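Local atomic coordinates of D-aminopeptidase (Burkholderia sp. LK4, PDB entry 5TZB), a protein that probably hydrolyses peptides by releasing amino-terminal residues, beta-amino acids among them, as an Ntn (N-terminal nucleophile) hydrolase of peptidase family S58. Residues D60-T65 with D150-D155; G85-L89 with A279-S283. One frame throughout, in Å; residues are numbered along the deposited sequence.

Interaction 1 of 2, residues D60-T65 with D150-D155; sequences DASIRT and DGLLND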
ATOM      1  N   ASP C  60     -41.483   0.591  -9.659  1.00 49.71           N
ATOM      2  CA  ASP C  60     -40.116   1.097  -9.703  1.00 49.99           C
ATOM      3  C   ASP C  60     -39.616   1.200  -8.268  1.00 48.60           C
ATOM      4  O   ASP C  60     -38.483   1.603  -7.997  1.00 47.95           O
ATOM      5  CB  ASP C  60     -40.097   2.450 -10.433  1.00 51.98           C
ATOM      6  CG  ASP C  60     -38.691   3.002 -10.665  1.00 53.37           C
ATOM      7  OD1 ASP C  60     -38.262   3.022 -11.843  1.00 54.37           O
ATOM      8  OD2 ASP C  60     -38.034   3.476  -9.710  1.00 53.95           O
ATOM      9  N   ALA C  61     -40.426   0.674  -7.357  1.00 46.66           N
ATOM     10  CA  ALA C  61     -40.077   0.649  -5.948  1.00 45.25           C
ATOM     11  C   ALA C  61     -39.957  -0.794  -5.485  1.00 43.17           C
ATOM     12  O   ALA C  61     -40.008  -1.080  -4.291  1.00 42.17           O
ATOM     13  CB  ALA C  61     -41.120   1.393  -5.125  1.00 46.52           C
ATOM     14  N   SER C  62     -39.803  -1.699  -6.453  1.00 41.56           N
ATOM     15  CA  SER C  62     -39.621  -3.119  -6.168  1.00 39.16           C
ATOM     16  C   SER C  62     -38.340  -3.343  -5.369  1.00 36.02           C
ATOM     17  O   SER C  62     -37.329  -2.667  -5.577  1.00 34.40           O
ATOM     18  CB  SER C  62     -39.590  -3.946  -7.459  1.00 38.25           C
ATOM     19  OG  SER C  62     -40.854  -3.937  -8.097  1.00 39.64           O
ATOM     20  N   ILE C  63     -38.400  -4.295  -4.451  1.00 35.20           N
ATOM     21  CA  ILE C  63     -37.275  -4.612  -3.593  1.00 34.10           C
ATOM     22  C   ILE C  63     -36.680  -5.947  -4.014  1.00 34.62           C
ATOM     23  O   ILE C  63     -37.372  -6.967  -4.000  1.00 35.93           O
ATOM     24  CB  ILE C  63     -37.690  -4.668  -2.124  1.00 33.88           C
ATOM     25  CG1 ILE C  63     -38.392  -3.368  -1.725  1.00 34.67           C
ATOM     26  CG2 ILE C  63     -36.479  -4.904  -1.244  1.00 33.03           C
ATOM     27  CD1 ILE C  63     -38.997  -3.402  -0.317  1.00 34.44           C
ATOM     28  N   ARG C  64     -35.418  -5.939  -4.429  1.00 34.09           N
ATOM     29  CA  ARG C  64     -34.720  -7.184  -4.733  1.00 34.54           C
ATOM     30  C   ARG C  64     -33.333  -7.074  -4.133  1.00 31.87           C
ATOM     31  O   ARG C  64     -32.363  -6.813  -4.837  1.00 30.78           O
ATOM     32  CB  ARG C  64     -34.636  -7.421  -6.249  1.00 37.66           C
ATOM     33  CG  ARG C  64     -36.002  -7.584  -6.892  1.00 42.03           C
ATOM     34  CD  ARG C  64     -36.726  -8.844  -6.433  1.00 45.91           C
ATOM     35  NE  ARG C  64     -38.050  -8.938  -7.048  1.00 49.94           N
ATOM     36  CZ  ARG C  64     -38.284  -9.470  -8.242  1.00 52.44           C
ATOM     37  NH1 ARG C  64     -37.276  -9.975  -8.936  1.00 52.81           N
ATOM     38  NH2 ARG C  64     -39.519  -9.510  -8.733  1.00 53.70           N
ATOM     39  N   THR C  65     -33.246  -7.274  -2.823  1.00 30.06           N
ATOM     40  CA  THR C  65     -32.004  -7.041  -2.111  1.00 29.03           C
ATOM     41  C   THR C  65     -32.009  -7.795  -0.789  1.00 28.01           C
ATOM     42  O   THR C  65     -32.867  -8.642  -0.557  1.00 28.61           O
ATOM     43  CB  THR C  65     -31.779  -5.522  -1.853  1.00 20.64           C
ATOM     44  OG1 THR C  65     -30.443  -5.299  -1.397  1.00 19.80           O
ATOM     45  CG2 THR C  65     -32.768  -4.983  -0.831  1.00 26.13           C
ATOM     46  N   ASP C 150     -27.003  -3.485  -6.816  1.00 22.40           N
ATOM     47  CA  ASP C 150     -28.178  -4.117  -7.420  1.00 23.91           C
ATOM     48  C   ASP C 150     -29.169  -3.094  -7.987  1.00 25.72           C
ATOM     49  O   ASP C 150     -30.369  -3.319  -7.968  1.00 26.19           O
ATOM     50  CB  ASP C 150     -28.911  -5.023  -6.408  1.00 23.10           C
ATOM     51  CG  ASP C 150     -29.254  -4.316  -5.084  1.00 21.95           C
ATOM     52  OD1 ASP C 150     -29.304  -3.074  -5.029  1.00 22.81           O
ATOM     53  OD2 ASP C 150     -29.512  -5.021  -4.087  1.00 19.96           O
ATOM     54  N   GLY C 151     -28.652  -1.976  -8.487  1.00 26.63           N
ATOM     55  CA  GLY C 151     -29.476  -0.870  -8.956  1.00 27.84           C
ATOM     56  C   GLY C 151     -30.430  -1.159 -10.101  1.00 28.97           C
ATOM     57  O   GLY C 151     -31.411  -0.446 -10.284  1.00 30.18           O
ATOM     58  N   LEU C 152     -30.162  -2.212 -10.866  1.00 29.10           N
ATOM     59  CA  LEU C 152     -31.011  -2.546 -12.006  1.00 30.30           C
ATOM     60  C   LEU C 152     -32.306  -3.245 -11.587  1.00 30.84           C
ATOM     61  O   LEU C 152     -33.403  -2.828 -11.982  1.00 32.53           O
ATOM     62  CB  LEU C 152     -30.244  -3.418 -13.002  1.00 31.73           C
ATOM     63  CG  LEU C 152     -30.878  -3.520 -14.394  1.00 34.61           C
ATOM     64  CD1 LEU C 152     -30.923  -2.163 -15.103  1.00 34.28           C
ATOM     65  CD2 LEU C 152     -30.114  -4.532 -15.229  1.00 35.61           C
ATOM     66  N   LEU C 153     -32.176  -4.294 -10.780  1.00 29.45           N
ATOM     67  CA  LEU C 153     -33.314  -5.093 -10.345  1.00 29.62           C
ATOM     68  C   LEU C 153     -33.919  -4.612  -9.038  1.00 28.97           C
ATOM     69  O   LEU C 153     -35.066  -4.923  -8.741  1.00 29.08           O
ATOM     70  CB  LEU C 153     -32.911  -6.572 -10.214  1.00 29.46           C
ATOM     71  CG  LEU C 153     -32.472  -7.279 -11.497  1.00 28.62           C
ATOM     72  CD1 LEU C 153     -31.958  -8.685 -11.206  1.00 27.71           C
ATOM     73  CD2 LEU C 153     -33.666  -7.336 -12.458  1.00 30.20           C
ATOM     74  N   ASN C 154     -33.146  -3.853  -8.264  1.00 28.46           N
ATOM     75  CA  ASN C 154     -33.573  -3.393  -6.942  1.00 28.20           C
ATOM     76  C   ASN C 154     -33.732  -1.879  -6.896  1.00 27.95           C
ATOM     77  O   ASN C 154     -32.996  -1.151  -7.570  1.00 27.98           O
ATOM     78  CB  ASN C 154     -32.558  -3.822  -5.872  1.00 27.12           C
ATOM     79  CG  ASN C 154     -32.942  -3.363  -4.475  1.00 27.41           C
ATOM     80  OD1 ASN C 154     -34.045  -3.644  -3.998  1.00 28.27           O
ATOM     81  ND2 ASN C 154     -32.045  -2.623  -3.825  1.00 26.52           N
ATOM     82  N   ASP C 155     -34.676  -1.413  -6.086  1.00 28.19           N
ATOM     83  CA  ASP C 155     -34.850   0.010  -5.819  1.00 28.99           C
ATOM     84  C   ASP C 155     -33.759   0.457  -4.844  1.00 27.93           C
ATOM     85  O   ASP C 155     -33.997   0.624  -3.648  1.00 27.92           O
ATOM     86  CB  ASP C 155     -36.253   0.268  -5.254  1.00 30.31           C
ATOM     87  CG  ASP C 155     -36.497   1.730  -4.909  1.00 31.16           C
ATOM     88  OD1 ASP C 155     -35.850   2.615  -5.509  1.00 30.13           O
ATOM     89  OD2 ASP C 155     -37.354   1.989  -4.039  1.00 32.33           O
TER
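Asn154 and Arg64 meet in the close-packed part of the contact: the backbone N of Arg64 donates to Asn154 OD1 at 2.7 Å, tilted 27° from the carbonyl plane. With CG anti to the backbone N (chi1 180°), the Asn154 amide reaches the strand, and its CB lies 3.2 Å from Arg64 O. Its other end is held as well, for ND2 donates to Asp150 OD1 at 3.0 Å from above the carboxylate plane. Asparagine suits the place because it offers an acceptor and a donor together, and the two bonds fix its rotation. Asp150 OD2 in turn takes the hydroxyl of Thr65, 2.9 Å from OG1; Asn115 ND2 also bonds Thr65 OG1. Ile63 and Thr65 turn their backbone bonds to strand 48-56, while Ser62 O and Arg64 N serve the loop that follows strand 144-148, so this loop extends the hydrogen bonding beside the start of strand 63-71 in the mixed sheet that contains strands 48-56 and 111-115. Buried Asp155 completes the pattern, its N 3.0 Å from Ser62 O and its OD2 bonded to His160. The looser side begins with partly exposed Ala61, whose CA lies 3.6 Å from Asp155 OD2, and solvent-exposed Asp60, salt-bridged to Arg362. Arg64 CG, anti to the carbonyl carbon (chi1 -63°), comes 3.4 Å from Leu153 O, and the bend at chi2 then leads the guanidinium away toward a weak ion pair with Glu57.

Interaction 2 of 2, residues G85-L89 with A279-S283; sequences GVHVL and AQRAS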
ATOM      1  N   GLY C  85      -6.767 -10.093   6.706  1.00 13.85           N
ATOM      2  CA  GLY C  85      -6.103  -9.180   5.804  1.00 13.21           C
ATOM      3  C   GLY C  85      -7.033  -8.880   4.642  1.00 13.92           C
ATOM      4  O   GLY C  85      -7.990  -9.629   4.391  1.00 13.49           O
ATOM      5  N   VAL C  86      -6.753  -7.795   3.925  1.00 14.02           N
ATOM      6  CA  VAL C  86      -7.574  -7.424   2.776  1.00 14.69           C
ATOM      7  C   VAL C  86      -6.728  -7.228   1.538  1.00 13.94           C
ATOM      8  O   VAL C  86      -5.555  -6.846   1.632  1.00 13.50           O
ATOM      9  CB  VAL C  86      -8.368  -6.135   3.028  1.00 15.96           C
ATOM     10  CG1 VAL C  86      -9.379  -6.348   4.123  1.00 16.51           C
ATOM     11  CG2 VAL C  86      -7.435  -4.972   3.377  1.00 16.02           C
ATOM     12  N   HIS C  87      -7.319  -7.493   0.372  1.00 13.54           N
ATOM     13  CA  HIS C  87      -6.703  -7.076  -0.872  1.00 13.57           C
ATOM     14  C   HIS C  87      -7.719  -6.445  -1.817  1.00 14.22           C
ATOM     15  O   HIS C  87      -8.825  -6.965  -2.004  1.00 14.74           O
ATOM     16  CB  HIS C  87      -6.005  -8.230  -1.611  1.00 12.80           C
ATOM     17  CG  HIS C  87      -5.415  -7.783  -2.910  1.00 13.73           C
ATOM     18  ND1 HIS C  87      -4.163  -7.203  -2.995  1.00 15.53           N
ATOM     19  CD2 HIS C  87      -5.940  -7.717  -4.158  1.00 13.01           C
ATOM     20  CE1 HIS C  87      -3.932  -6.841  -4.244  1.00 15.56           C
ATOM     21  NE2 HIS C  87      -4.994  -7.141  -4.973  1.00 10.87           N
ATOM     22  N   VAL C  88      -7.322  -5.338  -2.438  1.00 14.20           N
ATOM     23  CA  VAL C  88      -8.203  -4.666  -3.378  1.00 15.79           C
ATOM     24  C   VAL C  88      -7.653  -4.729  -4.802  1.00 13.46           C
ATOM     25  O   VAL C  88      -6.628  -4.132  -5.111  1.00 12.78           O
ATOM     26  CB  VAL C  88      -8.431  -3.180  -2.999  1.00 16.76           C
ATOM     27  CG1 VAL C  88      -9.298  -2.525  -4.065  1.00 17.13           C
ATOM     28  CG2 VAL C  88      -9.082  -3.075  -1.637  1.00 15.57           C
ATOM     29  N   LEU C  89      -8.334  -5.493  -5.652  1.00 13.11           N
ATOM     30  CA  LEU C  89      -8.012  -5.556  -7.067  1.00 13.00           C
ATOM     31  C   LEU C  89      -8.512  -4.295  -7.769  1.00 13.58           C
ATOM     32  O   LEU C  89      -7.859  -3.793  -8.675  1.00 13.90           O
ATOM     33  CB  LEU C  89      -8.628  -6.822  -7.709  1.00 11.84           C
ATOM     34  CG  LEU C  89      -8.702  -6.981  -9.233  1.00 16.40           C
ATOM     35  CD1 LEU C  89      -7.348  -6.802  -9.939  1.00 16.64           C
ATOM     36  CD2 LEU C  89      -9.286  -8.375  -9.553  1.00 15.16           C
ATOM     37  N   ALA C 279      -5.581 -13.249   0.701  1.00 11.53           N
ATOM     38  CA  ALA C 279      -6.686 -12.489   0.126  1.00 12.29           C
ATOM     39  C   ALA C 279      -6.437 -12.155  -1.342  1.00 13.19           C
ATOM     40  O   ALA C 279      -7.371 -12.162  -2.138  1.00 13.44           O
ATOM     41  CB  ALA C 279      -6.945 -11.212   0.923  1.00 12.91           C
ATOM     42  N   GLN C 280      -5.189 -11.875  -1.704  1.00 13.33           N
ATOM     43  CA  GLN C 280      -4.907 -11.473  -3.078  1.00 14.08           C
ATOM     44  C   GLN C 280      -5.097 -12.654  -4.025  1.00 16.02           C
ATOM     45  O   GLN C 280      -5.303 -12.457  -5.223  1.00 17.68           O
ATOM     46  CB  GLN C 280      -3.496 -10.883  -3.234  1.00 12.48           C
ATOM     47  CG  GLN C 280      -3.276 -10.300  -4.648  1.00 13.62           C
ATOM     48  CD  GLN C 280      -1.994  -9.464  -4.841  1.00 13.58           C
ATOM     49  OE1 GLN C 280      -1.742  -8.978  -5.951  1.00 13.91           O
ATOM     50  NE2 GLN C 280      -1.204  -9.279  -3.781  1.00 11.71           N
ATOM     51  N   ARG C 281      -5.107 -13.881  -3.512  1.00 14.55           N
ATOM     52  CA  ARG C 281      -5.287 -15.003  -4.439  1.00 15.37           C
ATOM     53  C   ARG C 281      -6.740 -15.052  -4.937  1.00 15.24           C
ATOM     54  O   ARG C 281      -7.077 -15.829  -5.839  1.00 15.63           O
ATOM     55  CB  ARG C 281      -4.882 -16.348  -3.800  1.00 16.55           C
ATOM     56  CG  ARG C 281      -3.363 -16.501  -3.483  1.00 22.82           C
ATOM     57  CD  ARG C 281      -2.577 -15.475  -4.246  1.00 22.10           C
ATOM     58  NE  ARG C 281      -1.146 -15.674  -4.457  1.00 20.70           N
ATOM     59  CZ  ARG C 281      -0.177 -15.042  -3.801  1.00 18.88           C
ATOM     60  NH1 ARG C 281      -0.446 -14.223  -2.793  1.00 16.63           N
ATOM     61  NH2 ARG C 281       1.080 -15.254  -4.149  1.00 19.91           N
ATOM     62  N   ALA C 282      -7.608 -14.226  -4.360  1.00 14.50           N
ATOM     63  CA  ALA C 282      -8.957 -14.096  -4.897  1.00 15.89           C
ATOM     64  C   ALA C 282      -8.912 -13.514  -6.323  1.00 16.39           C
ATOM     65  O   ALA C 282      -9.746 -13.872  -7.165  1.00 16.90           O
ATOM     66  CB  ALA C 282      -9.826 -13.244  -3.978  1.00 14.19           C
ATOM     67  N   SER C 283      -7.912 -12.671  -6.601  1.00 14.96           N
ATOM     68  CA  SER C 283      -7.666 -12.148  -7.964  1.00 16.12           C
ATOM     69  C   SER C 283      -7.484 -13.296  -8.943  1.00 16.28           C
ATOM     70  O   SER C 283      -7.916 -13.228 -10.091  1.00 16.34           O
ATOM     71  CB  SER C 283      -6.400 -11.283  -8.029  1.00 15.08           C
ATOM     72  OG  SER C 283      -6.505 -10.078  -7.284  1.00 14.91           O
TER
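Gln280 OE1 accepts a hydrogen bond from His87 NE2 of a neighbouring subunit, while the rest of the same side chain lies over the His87 ring of its own chain. In exchange, this ring's NE2 donates to Gln280 OE1 of that subunit, so the histidine-glutamine stack is paired with its copy across the interface. The ring stands up against the helix because His87 CG is anti to its backbone N (chi1 178°). Gln280 CG lies 3.5 Å from the His87 ring centroid, almost on the normal, in a CH-pi contact; the extended chain beyond it carries the amide on over the ring. This amide lies 8° from parallel to the ring, with CD 3.3 Å from His87 CE1. A long, flat-ended residue thus suits both tasks, stacking and bonding. Ala279 is small enough to let the backbones approach, its CB 3.8 Å from His87 N. Ser283 OG meets Leu89 CB at 3.9 Å and comes to His87 obliquely. Strand 85-88 and helix 279-283 run 26° from parallel, their axes 7.2 Å apart. Ala282 turns to Val262 and Ile264 of strand 260-266, Leu89 and Ser283 share Phe301 of strand 298-305, and Val86 faces away to helix 98-104.

Interactions 1 and 2 lie 29 Å apart between centres and about 18 Å between nearest atoms, without touching. Each belongs to a different beta sheet: 60-65 leads into the sheet of strands 48-56 and 111-115 through strand 63-71, whereas 85-89 lies on strand 82-88, in the sheet containing strand 298-305. Strands 63-71 and 82-88 follow each other in the chain, which therefore passes from one sheet to the other. The segments alternate in sequence, 60-65, 85-89, 150-155, then 279-283, so the contacts interleave. Interaction 2 lies nearer the centre of the chain and joins a subunit interface, whereas interaction 1, 21 Å from that centre, holds the loop after strand 144-148 against the beginning of strand 63-71.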